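Local coordinates for SusD-like carbohydrate binding protein (Bacteroides vulgatus, PDB 3LEW) that probably binds carbohydrate at the cell surface as an outer-membrane protein of the SusD family, consistent with a part in nutrient capture, at residues 241-246 and 302-307; 268-273 and 339-344; 326-331 and 401-406. All coordinates share one frame; numbering follows the deposited sequence.

In the fold
The three contacts lie close together in the fold. Interaction 3 is in the middle: its centre is about 8 Å from that of interaction 1 and about 9 Å from that of interaction 2. Interactions 1 and 2 are about 16 Å apart between centres. A salt bridge of 2.9 Å between Arg302 NH1 and Glu401 OE1 ties interaction 1 to interaction 3. Arg330 NH2 also lies 2.8 Å from Lys243 O, a probable hydrogen bond. The ring of Phe271 joins interaction 2 to both others, with its CZ 3.5 Å from Phe246 O and its CE2 3.4 Å from Arg330 O. The 268-273 and 339-344 segments alternate along the chain with those of each other contact.

Interaction 1 (241-246 and 302-307); sequences EYKAGF and RKEMLF
Tyr242 and Met305, a selenomethionine, meet at the edge of the tyrosine ring. Met305 SE lies 3.6 Å from Tyr242 CD1; seen from the ring centroid it is 79° off the normal. Its methyl, CE, is also at this edge and close to the ring plane. Tyr242 CG is anti to the backbone N (chi1 -151°), which carries the ring out toward 302-307. Arg302 lays its aliphatic part against the far end of the same ring: CG is 3.7 Å from Tyr242 CE1, and CD is 3.6 Å from Tyr242 OH. The selenium and ring form a Met-aromatic contact, joining the end of helix 239-242 to the turn that leads into strand 306-309. Lys243 runs extended past Met305, its CG 4.0 Å from SE. Its NZ makes a salt bridge to Glu304 OE1, recorded at 2.5 Å in one of two deposited conformers of Glu304, so the exact length is doubtful. Glu239 is a second acidic partner of Lys243. Phe246 CE1 sits over one face of the Tyr242 ring, 3.8 Å above its centre. Further out, the guanidinium of Arg302 is held by salt bridges to Asp300, Glu397 and Glu401.

Interaction 2 (268-273 and 339-344); sequences SYQFHY and GDIVLM
Ile341, Gly339 and Phe271 carry most of this buried contact. Phe271 turns its ring toward the start of 339-344. Gly339 CA lies over one face, 4.1 Å from the ring centroid and 27° off the normal, a CH-pi contact. With no side chain on Gly339, its CA comes close to the ring face. The backbone then passes round the ring. Asp340 O comes to the ring edge in its plane, 3.3 Å from Phe271 CE1.

Ile341 CD1 is also at the edge of this ring, 3.9 Å from Phe271 CE1. The same methyl meets the side chain of Gln270, which comes from the opposite direction, with 3.4 Å from CD1 to Gln270 NE2. CG1 of Ile341 is anti to the carbonyl carbon (chi1 -51°), and the further bend at chi2 brings CD1 to both the Gln270 amide and the Phe271 edge. The amide itself is held by other groups: OE1 accepts from Arg50, and NE2 donates to Ala267 O.

One hydrogen bond joins the two segments. Gly339 N donates to Ser268 OG at 3.0 Å, nearly straight at 164°. Ser268 OG is also bonded to Gln260 OE1, so this buried hydroxyl has two partners.

The contact sets the 3-10 turn leading into helix 271-274 against the beginning of strand 341-345. That strand pairs antiparallel with strand 254-258, and Leu343 and Met344 form a classic beta bulge facing Trp256. Helix 19-35 touches the strand through Met34 on Ile341 and Trp30 on Leu343.

Interaction 3 (326-331 and 401-406); sequences NSKFRF and ELWGEG
Lys328 NZ is gripped by three oxygens of the 401-406 segment. It donates to Trp403 O at 2.8 Å, in the carbonyl plane and on a lone pair. Glu405 OE2 forms a salt bridge to it at 2.8 Å, met on the anti side, 25° out of the carboxylate plane. The third acceptor, Glu401 O, is 3.1 Å from NZ, which stands above that carbonyl plane. The chain is extended throughout, CG anti to the backbone N (chi1 -174°), and this length carries NZ across to the turn. Arg345 forms a second salt bridge to Glu405 OE2; the Glu401 carboxylate pairs instead with Arg345, Arg376 and Arg302.

Asn326 sets ND2 over one face of the Trp403 ring, 3.3 Å above the plane and offset toward the rim. The amide and ring planes are 49° apart. Trp403 NE1 is bonded to Asp58 O. Phe329 turns its ring edge to Glu405: Phe329 CZ is 3.8 Å from Glu405 CG. Gly404, at positive phi in the turn, lies bare beside the Phe329 ring.

Asn326 OD1 accepts from Lys328 N at 3.0 Å, an Asx turn at the base of the lysine. In the other segment, Leu402 to Glu405 form a type II beta turn with glycine in its third position, just beyond helix 387-401.

Interaction 1 (241-246 and 302-307)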
loop_
_atom_site.group_PDB
_atom_site.type_symbol
_atom_site.label_atom_id
_atom_site.label_comp_id
_atom_site.label_asym_id
_atom_site.label_seq_id
_atom_site.Cartn_x
_atom_site.Cartn_y
_atom_site.Cartn_z
ATOM N N GLU A 241 6.221 14.653 14.794
ATOM C CA GLU A 241 6.139 14.348 13.338
ATOM C C GLU A 241 5.046 13.289 13.031
ATOM O O GLU A 241 4.256 13.422 12.080
ATOM C CB GLU A 241 7.491 13.904 12.787
ATOM C CG GLU A 241 8.498 15.053 12.619
ATOM C CD GLU A 241 9.943 14.630 12.407
ATOM O OE1 GLU A 241 10.317 13.473 12.737
ATOM O OE2 GLU A 241 10.743 15.509 11.969
ATOM N N TYR A 242 5.003 12.253 13.839
ATOM C CA TYR A 242 3.967 11.201 13.675
ATOM C C TYR A 242 2.531 11.749 13.841
ATOM O O TYR A 242 1.577 11.268 13.195
ATOM C CB TYR A 242 4.200 10.071 14.682
ATOM C CG TYR A 242 3.735 8.707 14.231
ATOM C CD1 TYR A 242 2.422 8.312 14.374
ATOM C CD2 TYR A 242 4.624 7.813 13.623
ATOM C CE1 TYR A 242 2.000 7.048 13.936
ATOM C CE2 TYR A 242 4.191 6.555 13.187
ATOM C CZ TYR A 242 2.895 6.181 13.368
ATOM O OH TYR A 242 2.453 4.941 12.961
ATOM N N LYS A 243 2.383 12.756 14.703
ATOM C CA LYS A 243 1.101 13.388 14.959
ATOM C C LYS A 243 0.764 14.552 14.025
ATOM O O LYS A 243 -0.284 15.177 14.172
ATOM C CB LYS A 243 1.046 13.858 16.403
ATOM C CG LYS A 243 0.912 12.711 17.402
ATOM C CD LYS A 243 0.842 13.191 18.838
ATOM C CE LYS A 243 0.577 12.022 19.826
ATOM N NZ LYS A 243 0.734 12.473 21.234
ATOM N N ALA A 244 1.638 14.844 13.061
ATOM C CA ALA A 244 1.477 15.996 12.185
ATOM C C ALA A 244 0.548 15.797 10.999
ATOM O O ALA A 244 0.361 16.728 10.219
ATOM C CB ALA A 244 2.879 16.472 11.669
ATOM N N GLY A 245 -0.044 14.612 10.838
ATOM C CA GLY A 245 -1.126 14.415 9.864
ATOM C C GLY A 245 -0.795 13.535 8.660
ATOM O O GLY A 245 -1.636 13.356 7.783
ATOM N N PHE A 246 0.435 12.978 8.585
ATOM C CA PHE A 246 0.812 12.043 7.482
ATOM C C PHE A 246 0.475 12.616 6.082
ATOM O O PHE A 246 -0.013 11.906 5.200
ATOM C CB PHE A 246 0.204 10.643 7.707
ATOM C CG PHE A 246 1.107 9.709 8.486
ATOM C CD1 PHE A 246 1.280 9.890 9.830
ATOM C CD2 PHE A 246 1.765 8.663 7.862
ATOM C CE1 PHE A 246 2.139 9.071 10.564
ATOM C CE2 PHE A 246 2.629 7.835 8.608
ATOM C CZ PHE A 246 2.786 8.050 9.946
ATOM N N ARG A 302 1.023 6.074 19.666
ATOM C CA ARG A 302 0.060 5.789 18.622
ATOM C C ARG A 302 -1.342 5.496 19.199
ATOM O O ARG A 302 -2.368 5.749 18.522
ATOM C CB ARG A 302 0.553 4.657 17.708
ATOM C CG ARG A 302 1.902 4.974 17.031
ATOM C CD ARG A 302 2.511 3.767 16.340
ATOM N NE ARG A 302 2.860 2.730 17.332
ATOM C CZ ARG A 302 3.331 1.527 17.010
ATOM N NH1 ARG A 302 3.618 1.231 15.739
ATOM N NH2 ARG A 302 3.596 0.634 17.961
ATOM N N LYS A 303 -1.366 4.972 20.417
ATOM C CA LYS A 303 -2.607 4.565 21.074
ATOM C C LYS A 303 -3.466 5.812 21.366
ATOM O O LYS A 303 -4.689 5.756 21.274
ATOM C CB LYS A 303 -2.314 3.800 22.353
ATOM C CG LYS A 303 -3.519 3.085 22.933
ATOM C CD LYS A 303 -3.175 2.337 24.204
ATOM C CE LYS A 303 -4.248 1.299 24.532
ATOM N NZ LYS A 303 -3.872 0.471 25.703
ATOM N N GLU A 304 -2.800 6.934 21.625
ATOM C CA GLU A 304 -3.378 8.263 21.908
ATOM C C GLU A 304 -4.129 8.832 20.714
ATOM O O GLU A 304 -4.981 9.715 20.850
ATOM C CB GLU A 304 -2.254 9.282 22.247
ATOM C CG GLU A 304 -1.262 8.822 23.334
ATOM C CD GLU A 304 -0.225 9.884 23.706
ATOM O OE1 GLU A 304 -0.143 10.929 23.047
ATOM O OE2 GLU A 304 0.519 9.663 24.659
HETATM N N MSE A 305 -3.730 8.383 19.518
HETATM C CA MSE A 305 -4.277 8.873 18.240
HETATM C C MSE A 305 -5.608 8.178 17.855
HETATM O O MSE A 305 -6.246 8.533 16.848
HETATM C CB MSE A 305 -3.232 8.704 17.135
HETATM C CG MSE A 305 -2.023 9.568 17.453
HETATM SE SE MSE A 305 -0.455 9.052 16.465
HETATM C CE MSE A 305 -1.212 9.034 14.822
ATOM N N LEU A 306 -5.995 7.199 18.659
ATOM C CA LEU A 306 -7.202 6.394 18.446
ATOM C C LEU A 306 -8.228 6.789 19.529
ATOM O O LEU A 306 -8.002 6.615 20.715
ATOM C CB LEU A 306 -6.890 4.908 18.533
ATOM C CG LEU A 306 -5.771 4.442 17.609
ATOM C CD1 LEU A 306 -5.396 2.970 17.938
ATOM C CD2 LEU A 306 -6.156 4.625 16.142
ATOM N N PHE A 307 -9.347 7.359 19.106
ATOM C CA PHE A 307 -10.330 7.843 20.056
ATOM C C PHE A 307 -11.712 7.915 19.436
ATOM O O PHE A 307 -11.848 8.086 18.242
ATOM C CB PHE A 307 -9.946 9.243 20.573
ATOM C CG PHE A 307 -9.652 10.232 19.476
ATOM C CD1 PHE A 307 -10.684 10.997 18.919
ATOM C CD2 PHE A 307 -8.380 10.373 18.976
ATOM C CE1 PHE A 307 -10.441 11.893 17.922
ATOM C CE2 PHE A 307 -8.117 11.271 17.941
ATOM C CZ PHE A 307 -9.171 12.024 17.414
#

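Interaction 2 (268-273 and 339-344)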
loop_
_atom_site.group_PDB
_atom_site.type_symbol
_atom_site.label_atom_id
_atom_site.label_comp_id
_atom_site.label_asym_id
_atom_site.label_seq_id
_atom_site.Cartn_x
_atom_site.Cartn_y
_atom_site.Cartn_z
ATOM N N SER A 268 -5.035 14.055 -3.625
ATOM C CA SER A 268 -5.460 14.560 -2.313
ATOM C C SER A 268 -6.906 14.162 -1.969
ATOM O O SER A 268 -7.279 14.123 -0.792
ATOM C CB SER A 268 -5.336 16.072 -2.250
ATOM O OG SER A 268 -3.992 16.492 -2.368
ATOM N N TYR A 269 -7.729 13.936 -2.979
ATOM C CA TYR A 269 -9.131 13.622 -2.762
ATOM C C TYR A 269 -9.292 12.396 -1.860
ATOM O O TYR A 269 -10.295 12.284 -1.109
ATOM C CB TYR A 269 -9.867 13.444 -4.111
ATOM C CG TYR A 269 -11.368 13.530 -4.016
ATOM C CD1 TYR A 269 -12.134 12.393 -3.697
ATOM C CD2 TYR A 269 -12.029 14.720 -4.258
ATOM C CE1 TYR A 269 -13.536 12.461 -3.633
ATOM C CE2 TYR A 269 -13.416 14.810 -4.178
ATOM C CZ TYR A 269 -14.162 13.653 -3.878
ATOM O OH TYR A 269 -15.526 13.701 -3.805
ATOM N N GLN A 270 -8.315 11.502 -1.853
ATOM C CA GLN A 270 -8.396 10.345 -0.975
ATOM C C GLN A 270 -8.319 10.640 0.519
ATOM O O GLN A 270 -8.734 9.812 1.331
ATOM C CB GLN A 270 -7.440 9.269 -1.357
ATOM C CG GLN A 270 -5.978 9.534 -1.108
ATOM C CD GLN A 270 -5.084 8.651 -2.098
ATOM O OE1 GLN A 270 -4.763 7.519 -1.755
ATOM N NE2 GLN A 270 -4.619 9.216 -3.245
ATOM N N PHE A 271 -7.843 11.826 0.896
ATOM C CA PHE A 271 -7.990 12.305 2.283
ATOM C C PHE A 271 -9.451 12.513 2.693
ATOM O O PHE A 271 -9.764 12.515 3.893
ATOM C CB PHE A 271 -7.125 13.568 2.520
ATOM C CG PHE A 271 -5.661 13.256 2.853
ATOM C CD1 PHE A 271 -4.742 12.981 1.847
ATOM C CD2 PHE A 271 -5.233 13.193 4.150
ATOM C CE1 PHE A 271 -3.424 12.676 2.146
ATOM C CE2 PHE A 271 -3.902 12.901 4.461
ATOM C CZ PHE A 271 -2.995 12.634 3.446
ATOM N N HIS A 272 -10.378 12.664 1.751
ATOM C CA HIS A 272 -11.777 12.660 2.121
ATOM C C HIS A 272 -12.269 11.336 2.728
ATOM O O HIS A 272 -13.280 11.312 3.438
ATOM C CB HIS A 272 -12.675 13.090 0.967
ATOM C CG HIS A 272 -12.554 14.528 0.602
ATOM N ND1 HIS A 272 -12.864 15.553 1.480
ATOM C CD2 HIS A 272 -12.194 15.119 -0.561
ATOM C CE1 HIS A 272 -12.713 16.708 0.857
ATOM N NE2 HIS A 272 -12.285 16.475 -0.374
ATOM N N TYR A 273 -11.545 10.257 2.452
ATOM C CA TYR A 273 -11.778 8.907 3.011
ATOM C C TYR A 273 -10.954 8.708 4.294
ATOM O O TYR A 273 -11.470 8.220 5.332
ATOM C CB TYR A 273 -11.459 7.815 1.949
ATOM C CG TYR A 273 -12.155 8.094 0.622
ATOM C CD1 TYR A 273 -13.533 8.091 0.542
ATOM C CD2 TYR A 273 -11.424 8.361 -0.550
ATOM C CE1 TYR A 273 -14.203 8.384 -0.622
ATOM C CE2 TYR A 273 -12.075 8.661 -1.733
ATOM C CZ TYR A 273 -13.459 8.690 -1.776
ATOM O OH TYR A 273 -14.141 8.987 -2.938
ATOM N N GLY A 339 -3.251 17.098 0.475
ATOM C CA GLY A 339 -2.506 16.219 1.389
ATOM C C GLY A 339 -1.668 15.274 0.592
ATOM O O GLY A 339 -2.157 14.684 -0.368
ATOM N N ASP A 340 -0.398 15.090 0.986
ATOM C CA ASP A 340 0.527 14.268 0.214
ATOM C C ASP A 340 0.294 12.781 0.514
ATOM O O ASP A 340 -0.190 12.411 1.580
ATOM C CB ASP A 340 2.001 14.624 0.487
ATOM C CG ASP A 340 2.373 16.071 0.095
ATOM O OD1 ASP A 340 1.537 16.819 -0.501
ATOM O OD2 ASP A 340 3.548 16.473 0.386
ATOM N N ILE A 341 0.711 11.948 -0.422
ATOM C CA ILE A 341 0.450 10.509 -0.358
ATOM C C ILE A 341 1.754 9.748 -0.066
ATOM O O ILE A 341 2.640 9.712 -0.902
ATOM C CB ILE A 341 -0.111 9.966 -1.670
ATOM C CG1 ILE A 341 -1.313 10.788 -2.167
ATOM C CG2 ILE A 341 -0.517 8.478 -1.485
ATOM C CD1 ILE A 341 -2.480 10.942 -1.169
ATOM N N VAL A 342 1.827 9.143 1.101
ATOM C CA VAL A 342 3.006 8.332 1.485
ATOM C C VAL A 342 3.004 6.976 0.735
ATOM O O VAL A 342 1.972 6.330 0.634
ATOM C CB VAL A 342 3.086 8.134 3.015
ATOM C CG1 VAL A 342 1.912 7.324 3.550
ATOM C CG2 VAL A 342 4.413 7.415 3.408
ATOM N N LEU A 343 4.172 6.549 0.219
ATOM C CA LEU A 343 4.281 5.289 -0.459
ATOM C C LEU A 343 5.272 4.341 0.270
ATOM O O LEU A 343 5.096 3.134 0.237
ATOM C CB LEU A 343 4.750 5.516 -1.911
ATOM C CG LEU A 343 3.746 6.283 -2.815
ATOM C CD1 LEU A 343 4.432 6.661 -4.159
ATOM C CD2 LEU A 343 2.484 5.444 -3.003
HETATM N N MSE A 344 6.266 4.890 0.946
HETATM C CA MSE A 344 7.277 4.053 1.623
HETATM C C MSE A 344 7.970 4.861 2.700
HETATM O O MSE A 344 8.440 5.967 2.416
HETATM C CB MSE A 344 8.313 3.509 0.645
HETATM C CG MSE A 344 9.206 2.532 1.277
HETATM SE SE MSE A 344 10.219 1.547 -0.133
HETATM C CE MSE A 344 10.991 2.908 -0.990
#

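Interaction 3 (326-331 and 401-406)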
loop_
_atom_site.group_PDB
_atom_site.type_symbol
_atom_site.label_atom_id
_atom_site.label_comp_id
_atom_site.label_asym_id
_atom_site.label_seq_id
_atom_site.Cartn_x
_atom_site.Cartn_y
_atom_site.Cartn_z
ATOM N N ASN A 326 -8.908 7.649 13.829
ATOM C CA ASN A 326 -7.471 7.767 13.899
ATOM C C ASN A 326 -7.083 9.185 13.435
ATOM O O ASN A 326 -7.404 9.564 12.322
ATOM C CB ASN A 326 -6.805 6.702 12.995
ATOM C CG ASN A 326 -5.362 6.437 13.358
ATOM O OD1 ASN A 326 -4.672 7.289 14.007
ATOM N ND2 ASN A 326 -4.870 5.252 12.954
ATOM N N SER A 327 -6.436 9.968 14.306
ATOM C CA SER A 327 -5.912 11.274 13.896
ATOM C C SER A 327 -4.716 11.149 12.916
ATOM O O SER A 327 -4.184 12.172 12.435
ATOM C CB SER A 327 -5.547 12.098 15.122
ATOM O OG SER A 327 -4.489 11.484 15.832
ATOM N N LYS A 328 -4.308 9.927 12.582
ATOM C CA LYS A 328 -3.074 9.707 11.785
ATOM C C LYS A 328 -3.019 10.536 10.497
ATOM O O LYS A 328 -2.036 11.256 10.261
ATOM C CB LYS A 328 -2.925 8.214 11.458
ATOM C CG LYS A 328 -1.639 7.822 10.776
ATOM C CD LYS A 328 -1.502 6.315 10.690
ATOM C CE LYS A 328 -0.260 5.927 9.949
ATOM N NZ LYS A 328 -0.025 4.455 9.874
ATOM N N PHE A 329 -4.063 10.423 9.672
ATOM C CA PHE A 329 -4.122 11.099 8.373
ATOM C C PHE A 329 -5.058 12.306 8.478
ATOM O O PHE A 329 -6.235 12.164 8.872
ATOM C CB PHE A 329 -4.661 10.196 7.293
ATOM C CG PHE A 329 -3.803 9.030 6.999
ATOM C CD1 PHE A 329 -2.777 9.143 6.105
ATOM C CD2 PHE A 329 -4.052 7.805 7.607
ATOM C CE1 PHE A 329 -1.957 8.051 5.804
ATOM C CE2 PHE A 329 -3.276 6.706 7.310
ATOM C CZ PHE A 329 -2.208 6.846 6.390
ATOM N N ARG A 330 -4.515 13.490 8.201
ATOM C CA ARG A 330 -5.319 14.688 8.088
ATOM C C ARG A 330 -4.940 15.517 6.894
ATOM O O ARG A 330 -3.808 15.572 6.553
ATOM C CB ARG A 330 -5.196 15.546 9.341
ATOM C CG ARG A 330 -5.491 14.788 10.606
ATOM C CD ARG A 330 -5.463 15.669 11.859
ATOM N NE ARG A 330 -4.264 16.484 12.065
ATOM C CZ ARG A 330 -3.130 16.025 12.614
ATOM N NH1 ARG A 330 -3.020 14.742 12.987
ATOM N NH2 ARG A 330 -2.116 16.842 12.794
ATOM N N PHE A 331 -5.914 16.172 6.264
ATOM C CA PHE A 331 -5.602 17.146 5.231
ATOM C C PHE A 331 -4.549 18.131 5.735
ATOM O O PHE A 331 -4.577 18.594 6.880
ATOM C CB PHE A 331 -6.866 17.952 4.837
ATOM C CG PHE A 331 -7.742 17.280 3.790
ATOM C CD1 PHE A 331 -7.434 17.393 2.447
ATOM C CD2 PHE A 331 -8.896 16.555 4.151
ATOM C CE1 PHE A 331 -8.232 16.807 1.495
ATOM C CE2 PHE A 331 -9.673 15.960 3.201
ATOM C CZ PHE A 331 -9.364 16.111 1.867
ATOM N N GLU A 401 1.801 -0.206 13.012
ATOM C CA GLU A 401 2.624 0.912 12.494
ATOM C C GLU A 401 2.160 1.412 11.138
ATOM O O GLU A 401 2.313 2.602 10.844
ATOM C CB GLU A 401 4.098 0.481 12.432
ATOM C CG GLU A 401 5.096 1.495 11.786
ATOM C CD GLU A 401 5.257 2.805 12.537
ATOM O OE1 GLU A 401 4.829 2.903 13.707
ATOM O OE2 GLU A 401 5.841 3.752 11.953
ATOM N N LEU A 402 1.676 0.494 10.286
ATOM C CA LEU A 402 1.333 0.794 8.886
ATOM C C LEU A 402 -0.182 0.938 8.619
ATOM O O LEU A 402 -0.613 0.935 7.462
ATOM C CB LEU A 402 1.929 -0.262 7.936
ATOM C CG LEU A 402 3.447 -0.418 8.068
ATOM C CD1 LEU A 402 3.940 -1.641 7.234
ATOM C CD2 LEU A 402 4.216 0.855 7.674
ATOM N N TRP A 403 -0.958 1.067 9.675
ATOM C CA TRP A 403 -2.418 1.192 9.577
ATOM C C TRP A 403 -2.784 2.264 8.571
ATOM O O TRP A 403 -2.289 3.395 8.631
ATOM C CB TRP A 403 -3.034 1.548 10.948
ATOM C CG TRP A 403 -4.545 1.572 10.931
ATOM C CD1 TRP A 403 -5.388 0.550 11.296
ATOM C CD2 TRP A 403 -5.409 2.657 10.475
ATOM N NE1 TRP A 403 -6.709 0.945 11.141
ATOM C CE2 TRP A 403 -6.733 2.229 10.629
ATOM C CE3 TRP A 403 -5.175 3.943 9.972
ATOM C CZ2 TRP A 403 -7.816 3.021 10.254
ATOM C CZ3 TRP A 403 -6.269 4.722 9.609
ATOM C CH2 TRP A 403 -7.561 4.255 9.776
ATOM N N GLY A 404 -3.651 1.928 7.632
ATOM C CA GLY A 404 -4.100 2.927 6.685
ATOM C C GLY A 404 -3.178 3.258 5.509
ATOM O O GLY A 404 -3.574 4.022 4.635
ATOM N N GLU A 405 -1.986 2.672 5.482
ATOM C CA GLU A 405 -1.002 2.968 4.433
ATOM C C GLU A 405 -0.982 1.989 3.262
ATOM O O GLU A 405 -0.186 2.160 2.348
ATOM C CB GLU A 405 0.390 3.060 5.058
ATOM C CG GLU A 405 0.511 4.276 5.998
ATOM C CD GLU A 405 1.855 4.343 6.675
ATOM O OE1 GLU A 405 2.883 4.700 6.008
ATOM O OE2 GLU A 405 1.850 4.061 7.889
ATOM N N GLY A 406 -1.877 1.010 3.265
ATOM C CA GLY A 406 -2.111 0.172 2.098
ATOM C C GLY A 406 -1.620 -1.268 2.106
ATOM O O GLY A 406 -1.507 -1.867 1.042
#